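Local coordinates for protein tyrosinase (Burkholderia thailandensis, PDB 5ZRD) that probably hydroxylates monophenols to catechols and oxidises these to quinones at a pair of copper ions, as tyrosinases do, at residues Phe287-Ala298 and Arg504-Gly512. Numbering follows the deposited sequence.
Sequences FDYGGDEIGQIA and RVEFIHRGG
A short parallel beta pairing at the edge of a mixed sheet joins the loop that follows a copper-ligand helix, 274-285, to a strand near the C-terminal end of the chain. Strand 295-297 lies beside strand 504-509 as one outer strand of the sheet, and strand 441-450 runs antiparallel on the other side of 504-509. His509 N donates to Gln296 O at 3.0 Å, and Ala298 N donates to His509 O at 2.9 Å. The bond from Gln296 N to Phe507 O is weak.

Beyond the strands, Arg510 folds back to Ala298. Its chain bends at chi2 (-63°), and NH1 reaches Ala298 O at 2.9 Å from above the carbonyl plane. Phe287 CE1 sits over the centre of the guanidinium, 3.3 Å from Arg510 CZ, with the two planes 36° apart. Ala298 CB covers one face of the ring, offset toward its rim. Arg510 NE also pairs with Glu306, and NH2 bonds Gly285 O. Phe287 CD2 meets Ile508 CG2 at 3.9 Å, and the two side chains run alongside in opposite directions.

At the other end, Arg504 NH1 bonds Asp292 O at 2.9 Å, again from above the carbonyl plane. Its NH2 has its stronger partner in Glu458, a salt bridge to OE2, and makes only a weak, long one to Asp292 OD1. The extended Glu506 side chain, its CG anti to the backbone N (chi1 168°), rises into the loop. There OE1 lies 2.5 Å from Gly291 O, close enough to be consistent with a shared proton. Lys444 NZ, which also bonds Gly291 O, would work against a protonated acid.

Two arginines thus grip backbone carbonyls at the two ends of the pairing. Between them, Tyr446 OH bonds both Glu506 OE1 and Gly291 O, tying the buried acid and the loop to the neighbouring strand.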
# COMPACT_ATOMS: atom_id res chain seq x y z
N PHE A 287 -37.87 -2.65 3.33
CA PHE A 287 -38.35 -3.39 2.15
C PHE A 287 -39.83 -3.79 2.31
O PHE A 287 -40.24 -4.51 3.26
CB PHE A 287 -37.49 -4.63 1.94
CG PHE A 287 -36.08 -4.33 1.57
CD1 PHE A 287 -35.18 -3.89 2.51
CD2 PHE A 287 -35.64 -4.48 0.26
CE1 PHE A 287 -33.87 -3.58 2.17
CE2 PHE A 287 -34.33 -4.22 -0.07
CZ PHE A 287 -33.45 -3.76 0.88
N ASP A 288 -40.64 -3.28 1.38
CA ASP A 288 -42.03 -3.70 1.14
C ASP A 288 -42.02 -5.15 0.73
O ASP A 288 -41.30 -5.44 -0.21
CB ASP A 288 -42.59 -2.90 -0.05
CG ASP A 288 -44.02 -2.39 0.17
OD1 ASP A 288 -44.71 -2.79 1.14
OD2 ASP A 288 -44.45 -1.55 -0.64
N TYR A 289 -42.78 -6.07 1.36
CA TYR A 289 -42.83 -7.47 0.80
C TYR A 289 -43.22 -7.42 -0.69
O TYR A 289 -42.72 -8.22 -1.51
CB TYR A 289 -43.80 -8.42 1.50
CG TYR A 289 -43.54 -9.89 1.24
CD1 TYR A 289 -42.33 -10.47 1.61
CD2 TYR A 289 -44.48 -10.72 0.62
CE1 TYR A 289 -42.07 -11.81 1.39
CE2 TYR A 289 -44.22 -12.06 0.37
CZ TYR A 289 -43.01 -12.62 0.77
OH TYR A 289 -42.72 -13.95 0.58
N GLY A 290 -44.09 -6.46 -1.02
CA GLY A 290 -44.33 -6.09 -2.41
C GLY A 290 -45.05 -7.21 -3.13
O GLY A 290 -45.80 -7.97 -2.51
N GLY A 291 -44.81 -7.33 -4.43
CA GLY A 291 -45.47 -8.37 -5.20
C GLY A 291 -44.68 -8.79 -6.43
O GLY A 291 -43.45 -9.07 -6.38
N ASP A 292 -45.42 -8.76 -7.53
CA ASP A 292 -45.21 -9.52 -8.76
C ASP A 292 -44.36 -8.79 -9.86
O ASP A 292 -44.06 -9.36 -10.93
CB ASP A 292 -46.61 -9.84 -9.28
CG ASP A 292 -46.61 -10.88 -10.32
OD1 ASP A 292 -45.53 -11.40 -10.66
OD2 ASP A 292 -47.70 -11.17 -10.82
N GLU A 293 -43.99 -7.54 -9.55
CA GLU A 293 -43.26 -6.63 -10.46
C GLU A 293 -41.95 -7.26 -10.94
O GLU A 293 -41.50 -8.29 -10.42
CB GLU A 293 -42.98 -5.27 -9.80
CG GLU A 293 -43.20 -5.19 -8.29
CD GLU A 293 -44.61 -4.83 -7.84
OE1 GLU A 293 -45.16 -3.85 -8.35
OE2 GLU A 293 -45.15 -5.53 -6.96
N ILE A 294 -41.35 -6.64 -11.96
CA ILE A 294 -40.11 -7.14 -12.58
C ILE A 294 -38.94 -6.83 -11.64
O ILE A 294 -38.04 -7.65 -11.44
CB ILE A 294 -39.94 -6.57 -14.02
CG1 ILE A 294 -40.96 -7.17 -15.00
CG2 ILE A 294 -38.51 -6.70 -14.52
CD1 ILE A 294 -40.67 -8.60 -15.45
N GLY A 295 -38.98 -5.64 -11.05
CA GLY A 295 -37.97 -5.16 -10.11
C GLY A 295 -38.45 -3.89 -9.41
O GLY A 295 -39.43 -3.29 -9.84
N GLN A 296 -37.74 -3.47 -8.37
CA GLN A 296 -38.22 -2.44 -7.44
C GLN A 296 -37.05 -1.90 -6.62
O GLN A 296 -36.16 -2.65 -6.20
CB GLN A 296 -39.28 -3.01 -6.49
CG GLN A 296 -40.73 -2.74 -6.90
CD GLN A 296 -41.18 -1.33 -6.65
OE1 GLN A 296 -40.41 -0.37 -6.72
NE2 GLN A 296 -42.46 -1.18 -6.36
N ILE A 297 -37.09 -0.60 -6.36
CA ILE A 297 -36.15 0.09 -5.51
C ILE A 297 -36.80 0.27 -4.14
O ILE A 297 -37.89 0.83 -4.06
CB ILE A 297 -35.80 1.44 -6.14
CG1 ILE A 297 -35.22 1.26 -7.55
CG2 ILE A 297 -34.89 2.27 -5.24
CD1 ILE A 297 -34.04 0.32 -7.60
N ALA A 298 -36.15 -0.19 -3.07
CA ALA A 298 -36.57 0.11 -1.70
C ALA A 298 -35.82 1.35 -1.20
O ALA A 298 -34.69 1.25 -0.61
CB ALA A 298 -36.34 -1.08 -0.79
N ARG A 504 -38.28 -16.76 -13.58
CA ARG A 504 -37.65 -15.46 -13.48
C ARG A 504 -37.42 -15.14 -11.99
O ARG A 504 -38.09 -15.67 -11.12
CB ARG A 504 -38.53 -14.40 -14.15
CG ARG A 504 -39.83 -14.17 -13.40
CD ARG A 504 -40.83 -13.35 -14.18
NE ARG A 504 -40.94 -12.03 -13.60
CZ ARG A 504 -41.83 -11.69 -12.68
NH1 ARG A 504 -41.68 -10.56 -12.01
NH2 ARG A 504 -42.87 -12.48 -12.44
N VAL A 505 -36.49 -14.22 -11.73
CA VAL A 505 -36.30 -13.70 -10.39
C VAL A 505 -36.52 -12.18 -10.45
O VAL A 505 -36.00 -11.55 -11.31
CB VAL A 505 -34.90 -14.01 -9.82
CG1 VAL A 505 -34.69 -15.48 -9.61
CG2 VAL A 505 -33.80 -13.44 -10.71
N GLU A 506 -37.26 -11.65 -9.51
CA GLU A 506 -37.43 -10.22 -9.28
C GLU A 506 -36.44 -9.84 -8.17
O GLU A 506 -36.48 -10.43 -7.08
CB GLU A 506 -38.89 -9.96 -8.88
CG GLU A 506 -39.20 -8.57 -8.32
CD GLU A 506 -40.52 -8.40 -7.56
OE1 GLU A 506 -41.20 -9.44 -7.29
OE2 GLU A 506 -40.86 -7.24 -7.20
N PHE A 507 -35.52 -8.92 -8.47
CA PHE A 507 -34.68 -8.32 -7.44
C PHE A 507 -35.35 -7.07 -6.85
O PHE A 507 -35.89 -6.24 -7.59
CB PHE A 507 -33.32 -7.93 -8.00
CG PHE A 507 -32.46 -9.11 -8.33
CD1 PHE A 507 -32.52 -9.69 -9.58
CD2 PHE A 507 -31.62 -9.66 -7.37
CE1 PHE A 507 -31.72 -10.78 -9.87
CE2 PHE A 507 -30.82 -10.75 -7.67
CZ PHE A 507 -30.87 -11.31 -8.92
N ILE A 508 -35.34 -6.97 -5.54
CA ILE A 508 -35.73 -5.74 -4.89
C ILE A 508 -34.50 -5.22 -4.15
O ILE A 508 -34.01 -5.89 -3.24
CB ILE A 508 -36.93 -5.97 -3.96
CG1 ILE A 508 -38.12 -6.61 -4.68
CG2 ILE A 508 -37.33 -4.67 -3.27
CD1 ILE A 508 -39.22 -7.08 -3.75
N HIS A 509 -34.02 -4.04 -4.53
CA HIS A 509 -32.72 -3.61 -4.09
C HIS A 509 -32.73 -2.12 -3.72
O HIS A 509 -33.71 -1.42 -3.95
CB HIS A 509 -31.69 -3.94 -5.15
CG HIS A 509 -32.02 -3.33 -6.45
ND1 HIS A 509 -31.52 -2.10 -6.81
CD2 HIS A 509 -32.83 -3.74 -7.45
CE1 HIS A 509 -31.99 -1.78 -8.01
NE2 HIS A 509 -32.80 -2.77 -8.42
N ARG A 510 -31.65 -1.66 -3.13
CA ARG A 510 -31.54 -0.25 -2.73
C ARG A 510 -31.24 0.65 -3.95
O ARG A 510 -31.49 1.86 -3.91
CB ARG A 510 -30.45 -0.10 -1.69
CG ARG A 510 -30.66 -0.93 -0.43
CD ARG A 510 -31.90 -0.50 0.29
NE ARG A 510 -31.90 -0.76 1.73
CZ ARG A 510 -32.90 -0.42 2.52
NH1 ARG A 510 -34.04 -0.02 1.97
NH2 ARG A 510 -32.76 -0.47 3.83
N GLY A 511 -30.69 0.08 -5.01
CA GLY A 511 -30.23 0.86 -6.18
C GLY A 511 -29.33 2.04 -5.80
O GLY A 511 -29.55 3.16 -6.26
N GLY A 512 -28.32 1.80 -4.95
CA GLY A 512 -27.39 2.84 -4.51
C GLY A 512 -27.93 3.71 -3.38
O GLY A 512 -27.15 4.30 -2.61